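Local coordinates for UPF0141 protein yjdB (Campylobacter jejuni subsp. jejuni HB93-13, PDB 4TN0), which probably transfers phosphoethanolamine onto acceptor molecules in the periplasm, as a zinc-dependent enzyme of the alkaline phosphatase-like family, at residues A[99-111]-A[143-157]. Sequence-based numbering, arbitrary orientation.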
loop_
_atom_site.group_PDB
_atom_site.type_symbol
_atom_site.label_atom_id
_atom_site.label_comp_id
_atom_site.label_asym_id
_atom_site.label_seq_id
_atom_site.Cartn_x
_atom_site.Cartn_y
_atom_site.Cartn_z
ATOM N N VAL A 99 -20.062 3.844 -3.127
ATOM C CA VAL A 99 -18.796 4.122 -3.815
ATOM C C VAL A 99 -18.466 3.034 -4.841
ATOM O O VAL A 99 -18.689 1.852 -4.592
ATOM C CB VAL A 99 -17.649 4.253 -2.814
ATOM C CG1 VAL A 99 -16.384 4.734 -3.502
ATOM C CG2 VAL A 99 -18.054 5.200 -1.699
ATOM N N ASP A 100 -17.967 3.436 -6.009
ATOM C CA ASP A 100 -17.504 2.472 -7.018
ATOM C C ASP A 100 -16.157 1.849 -6.583
ATOM O O ASP A 100 -15.141 2.548 -6.456
ATOM C CB ASP A 100 -17.380 3.147 -8.388
ATOM C CG ASP A 100 -17.112 2.155 -9.524
ATOM O OD1 ASP A 100 -16.608 1.030 -9.283
ATOM O OD2 ASP A 100 -17.409 2.516 -10.680
ATOM N N ALA A 101 -16.175 0.545 -6.314
ATOM C CA ALA A 101 -15.001 -0.160 -5.805
ATOM C C ALA A 101 -14.497 -1.232 -6.756
ATOM O O ALA A 101 -15.250 -2.121 -7.150
ATOM C CB ALA A 101 -15.318 -0.781 -4.447
ATOM N N ALA A 102 -13.225 -1.141 -7.125
ATOM C CA ALA A 102 -12.557 -2.182 -7.922
ATOM C C ALA A 102 -11.295 -2.693 -7.203
ATOM O O ALA A 102 -10.544 -1.898 -6.603
ATOM C CB ALA A 102 -12.216 -1.667 -9.314
ATOM N N TRP A 103 -11.099 -4.014 -7.213
ATOM C CA TRP A 103 -9.913 -4.637 -6.617
ATOM C C TRP A 103 -9.170 -5.526 -7.641
ATOM O O TRP A 103 -9.677 -6.569 -8.056
ATOM C CB TRP A 103 -10.315 -5.445 -5.371
ATOM C CG TRP A 103 -9.153 -6.032 -4.579
ATOM C CD1 TRP A 103 -8.347 -7.061 -4.961
ATOM C CD2 TRP A 103 -8.701 -5.637 -3.272
ATOM N NE1 TRP A 103 -7.411 -7.319 -3.995
ATOM C CE2 TRP A 103 -7.610 -6.461 -2.941
ATOM C CE3 TRP A 103 -9.105 -4.664 -2.359
ATOM C CZ2 TRP A 103 -6.914 -6.343 -1.730
ATOM C CZ3 TRP A 103 -8.419 -4.540 -1.164
ATOM C CH2 TRP A 103 -7.334 -5.382 -0.855
ATOM N N PHE A 104 -7.972 -5.108 -8.047
ATOM C CA PHE A 104 -7.169 -5.897 -8.987
ATOM C C PHE A 104 -5.923 -6.495 -8.288
ATOM O O PHE A 104 -5.052 -5.760 -7.805
ATOM C CB PHE A 104 -6.750 -5.040 -10.185
ATOM C CG PHE A 104 -7.900 -4.422 -10.922
ATOM C CD1 PHE A 104 -9.038 -5.162 -11.208
ATOM C CD2 PHE A 104 -7.855 -3.091 -11.318
ATOM C CE1 PHE A 104 -10.107 -4.589 -11.882
ATOM C CE2 PHE A 104 -8.928 -2.512 -11.994
ATOM C CZ PHE A 104 -10.052 -3.265 -12.272
ATOM N N ASP A 105 -5.837 -7.825 -8.254
ATOM C CA ASP A 105 -4.851 -8.509 -7.415
ATOM C C ASP A 105 -3.842 -9.322 -8.216
ATOM O O ASP A 105 -4.207 -10.275 -8.908
ATOM C CB ASP A 105 -5.576 -9.420 -6.423
ATOM C CG ASP A 105 -4.755 -9.702 -5.176
ATOM O OD1 ASP A 105 -3.638 -10.224 -5.311
ATOM O OD2 ASP A 105 -5.210 -9.345 -4.062
ATOM N N ASN A 106 -2.569 -8.951 -8.098
ATOM C CA ASN A 106 -1.471 -9.676 -8.734
ATOM C C ASN A 106 -0.615 -10.438 -7.703
ATOM O O ASN A 106 0.418 -11.029 -8.025
ATOM C CB ASN A 106 -0.593 -8.713 -9.531
ATOM C CG ASN A 106 0.371 -9.441 -10.463
ATOM O OD1 ASN A 106 -0.002 -10.430 -11.086
ATOM N ND2 ASN A 106 1.601 -8.939 -10.580
ATOM N N ASN A 107 -1.053 -10.400 -6.449
ATOM C CA ASN A 107 -0.291 -10.997 -5.367
ATOM C C ASN A 107 -0.502 -12.505 -5.257
ATOM O O ASN A 107 -1.636 -12.973 -5.241
ATOM C CB ASN A 107 -0.649 -10.300 -4.060
ATOM C CG ASN A 107 0.309 -10.626 -2.957
ATOM O OD1 ASN A 107 0.186 -11.649 -2.299
ATOM N ND2 ASN A 107 1.304 -9.772 -2.776
ATOM N N SER A 108 0.591 -13.259 -5.148
ATOM C CA SER A 108 0.503 -14.720 -5.124
ATOM C C SER A 108 -0.342 -15.253 -3.976
ATOM O O SER A 108 -0.783 -16.397 -4.013
ATOM C CB SER A 108 1.901 -15.348 -5.055
ATOM O OG SER A 108 2.600 -15.013 -3.868
ATOM N N GLY A 109 -0.571 -14.426 -2.962
ATOM C CA GLY A 109 -1.351 -14.837 -1.813
ATOM C C GLY A 109 -2.815 -14.471 -1.830
ATOM O O GLY A 109 -3.567 -14.896 -0.960
ATOM N N GLY A 110 -3.233 -13.697 -2.824
ATOM C CA GLY A 110 -4.613 -13.257 -2.890
ATOM C C GLY A 110 -4.936 -12.053 -2.018
ATOM O O GLY A 110 -4.036 -11.377 -1.523
ATOM N N CYS A 111 -6.220 -11.759 -1.849
ATOM C CA CYS A 111 -6.604 -10.580 -1.081
ATOM C C CYS A 111 -6.858 -10.912 0.399
ATOM O O CYS A 111 -7.363 -10.065 1.149
ATOM C CB CYS A 111 -7.846 -9.911 -1.700
ATOM S SG CYS A 111 -9.315 -10.948 -1.733
ATOM N N LEU A 143 -15.628 4.680 -15.257
ATOM C CA LEU A 143 -15.671 5.278 -13.926
ATOM C C LEU A 143 -17.082 5.764 -13.561
ATOM O O LEU A 143 -17.925 5.955 -14.432
ATOM C CB LEU A 143 -14.688 6.450 -13.833
ATOM C CG LEU A 143 -13.184 6.194 -13.866
ATOM C CD1 LEU A 143 -12.436 7.472 -13.499
ATOM C CD2 LEU A 143 -12.778 5.043 -12.937
ATOM N N SER A 144 -17.325 5.940 -12.263
ATOM C CA SER A 144 -18.517 6.618 -11.750
ATOM C C SER A 144 -18.109 7.962 -11.163
ATOM O O SER A 144 -17.045 8.490 -11.503
ATOM C CB SER A 144 -19.237 5.772 -10.698
ATOM O OG SER A 144 -19.538 4.480 -11.195
ATOM N N ASP A 145 -18.930 8.508 -10.270
ATOM C CA ASP A 145 -18.659 9.841 -9.746
ATOM C C ASP A 145 -17.644 9.761 -8.613
ATOM O O ASP A 145 -16.807 10.655 -8.460
ATOM C CB ASP A 145 -19.952 10.530 -9.255
ATOM C CG ASP A 145 -21.017 10.684 -10.350
ATOM O OD1 ASP A 145 -21.016 9.923 -11.347
ATOM O OD2 ASP A 145 -21.882 11.571 -10.192
ATOM N N GLN A 146 -17.715 8.676 -7.840
ATOM C CA GLN A 146 -16.734 8.364 -6.790
ATOM C C GLN A 146 -16.223 6.924 -6.924
ATOM O O GLN A 146 -17.010 5.965 -6.930
ATOM C CB GLN A 146 -17.336 8.585 -5.401
ATOM C CG GLN A 146 -17.194 10.001 -4.864
ATOM C CD GLN A 146 -18.408 10.868 -5.132
ATOM O OE1 GLN A 146 -19.527 10.374 -5.329
ATOM N NE2 GLN A 146 -18.197 12.176 -5.125
ATOM N N ASN A 147 -14.905 6.779 -7.043
ATOM C CA ASN A 147 -14.296 5.469 -7.294
ATOM C C ASN A 147 -13.107 5.169 -6.402
ATOM O O ASN A 147 -12.226 6.023 -6.235
ATOM C CB ASN A 147 -13.814 5.369 -8.744
ATOM C CG ASN A 147 -14.850 5.824 -9.746
ATOM O OD1 ASN A 147 -15.602 5.015 -10.301
ATOM N ND2 ASN A 147 -14.897 7.131 -9.983
ATOM N N ILE A 148 -13.045 3.956 -5.857
ATOM C CA ILE A 148 -11.774 3.483 -5.303
ATOM C C ILE A 148 -11.343 2.264 -6.083
ATOM O O ILE A 148 -12.109 1.309 -6.267
ATOM C CB ILE A 148 -11.825 3.157 -3.777
ATOM C CG1 ILE A 148 -10.419 2.803 -3.275
ATOM C CG2 ILE A 148 -12.840 2.058 -3.461
ATOM C CD1 ILE A 148 -10.305 2.616 -1.770
ATOM N N ILE A 149 -10.105 2.330 -6.554
ATOM C CA ILE A 149 -9.457 1.226 -7.235
ATOM C C ILE A 149 -8.284 0.717 -6.411
ATOM O O ILE A 149 -7.348 1.468 -6.090
ATOM C CB ILE A 149 -8.968 1.652 -8.633
ATOM C CG1 ILE A 149 -10.138 2.293 -9.410
ATOM C CG2 ILE A 149 -8.358 0.451 -9.369
ATOM C CD1 ILE A 149 -9.813 2.728 -10.827
ATOM N N VAL A 150 -8.345 -0.556 -6.033
ATOM C CA VAL A 150 -7.239 -1.159 -5.294
ATOM C C VAL A 150 -6.339 -1.965 -6.231
ATOM O O VAL A 150 -6.809 -2.801 -7.017
ATOM C CB VAL A 150 -7.726 -2.069 -4.156
ATOM C CG1 VAL A 150 -6.523 -2.659 -3.422
ATOM C CG2 VAL A 150 -8.620 -1.296 -3.177
ATOM N N LEU A 151 -5.048 -1.659 -6.191
ATOM C CA LEU A 151 -4.075 -2.487 -6.872
ATOM C C LEU A 151 -3.207 -3.171 -5.808
ATOM O O LEU A 151 -2.517 -2.492 -5.031
ATOM C CB LEU A 151 -3.222 -1.657 -7.830
ATOM C CG LEU A 151 -4.010 -0.805 -8.835
ATOM C CD1 LEU A 151 -3.072 0.033 -9.707
ATOM C CD2 LEU A 151 -4.955 -1.649 -9.670
ATOM N N HIS A 152 -3.249 -4.507 -5.789
ATOM C CA HIS A 152 -2.487 -5.324 -4.839
ATOM C C HIS A 152 -1.267 -5.916 -5.560
ATOM O O HIS A 152 -1.402 -6.794 -6.424
ATOM C CB HIS A 152 -3.366 -6.441 -4.253
ATOM C CG HIS A 152 -2.733 -7.203 -3.120
ATOM N ND1 HIS A 152 -3.210 -8.423 -2.685
ATOM C CD2 HIS A 152 -1.673 -6.916 -2.326
ATOM C CE1 HIS A 152 -2.461 -8.865 -1.696
ATOM N NE2 HIS A 152 -1.524 -7.968 -1.453
ATOM N N LEU A 153 -0.086 -5.417 -5.198
ATOM C CA LEU A 153 1.170 -5.799 -5.830
ATOM C C LEU A 153 1.759 -7.123 -5.350
ATOM O O LEU A 153 1.545 -7.543 -4.214
ATOM C CB LEU A 153 2.213 -4.710 -5.597
ATOM C CG LEU A 153 1.826 -3.280 -5.959
ATOM C CD1 LEU A 153 3.023 -2.359 -5.724
ATOM C CD2 LEU A 153 1.339 -3.209 -7.399
ATOM N N GLN A 154 2.509 -7.776 -6.229
ATOM C CA GLN A 154 3.448 -8.812 -5.825
ATOM C C GLN A 154 4.687 -8.102 -5.240
ATOM O O GLN A 154 5.373 -8.633 -4.345
ATOM C CB GLN A 154 3.817 -9.709 -7.015
ATOM C CG GLN A 154 4.652 -10.955 -6.701
ATOM C CD GLN A 154 3.898 -12.079 -5.977
ATOM O OE1 GLN A 154 2.920 -11.858 -5.267
ATOM N NE2 GLN A 154 4.384 -13.299 -6.151
ATOM N N GLY A 155 4.960 -6.897 -5.750
ATOM C CA GLY A 155 5.951 -6.012 -5.168
ATOM C C GLY A 155 7.331 -6.644 -5.033
ATOM O O GLY A 155 7.989 -6.939 -6.023
ATOM N N SER A 156 7.779 -6.807 -3.794
ATOM C CA SER A 156 9.087 -7.354 -3.487
ATOM C C SER A 156 9.044 -8.779 -2.917
ATOM O O SER A 156 9.957 -9.165 -2.210
ATOM C CB SER A 156 9.796 -6.464 -2.469
ATOM O OG SER A 156 10.042 -5.161 -2.953
ATOM N N HIS A 157 8.001 -9.546 -3.206
ATOM C CA HIS A 157 7.843 -10.877 -2.618
ATOM C C HIS A 157 9.127 -11.690 -2.777
ATOM O O HIS A 157 9.723 -11.691 -3.840
ATOM C CB HIS A 157 6.670 -11.621 -3.278
ATOM C CG HIS A 157 6.400 -12.974 -2.688
ATOM N ND1 HIS A 157 6.800 -14.149 -3.301
ATOM C CD2 HIS A 157 5.750 -13.343 -1.555
ATOM C CE1 HIS A 157 6.423 -15.180 -2.564
ATOM N NE2 HIS A 157 5.783 -14.717 -1.499
#
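Two donors from neighbouring strands converge on one carboxylate oxygen: Asp105 OD2 accepts from His152 ND1 at 2.6 Å and from Trp103 NE1 at 3.0 Å. OD2 lies in the ring plane of each donor, while the donors come tilted from the carboxylate plane, the histidine on the syn side and the indole on the anti side. A carboxylate suits this buried place because its two oxygens can accept from several N-H groups at once. The other oxygen, OD1, accepts from the backbone N of Asn107 in an Asx turn that bends the chain out of the strand.

Asn107 lies over the His152 ring, its amide stacked 3° from parallel and its CB 3.5 Å from the ring centroid. With CG anti to the backbone N (chi1 -167°), Asn107 sends ND2 to Leu153 O at 2.7 Å, nearly straight; the same nitrogen also reaches the zinc ligand Glu26. Gln154, bent at chi2, brings OE1 within 2.7 Å of Ser108 N.

Along the parallel strands 100-105 and 146-152, backbone hydrogen bonds alternate between the strands, from Asp100 N to Gln146 O at one end to Asn106 N to His152 O at the other. On the face bearing Trp103, branched Val150 lays CG1 over the six-membered ring, 3.5 Å from its centroid, a CH-pi contact. On the other face Leu151 CD2 meets Phe104 CD2 at the ring edge, 3.6 Å away; helix 133-139 packs on Phe104 and helix 186-211 on Leu151. At the start, Ser144 OG donates to Asp100 OD2, which also forms a salt bridge with Lys139.

Such neighbouring parallel strands, whose C-terminal loops lead to the metal site, are characteristic of the alkaline phosphatase-like alpha/beta fold.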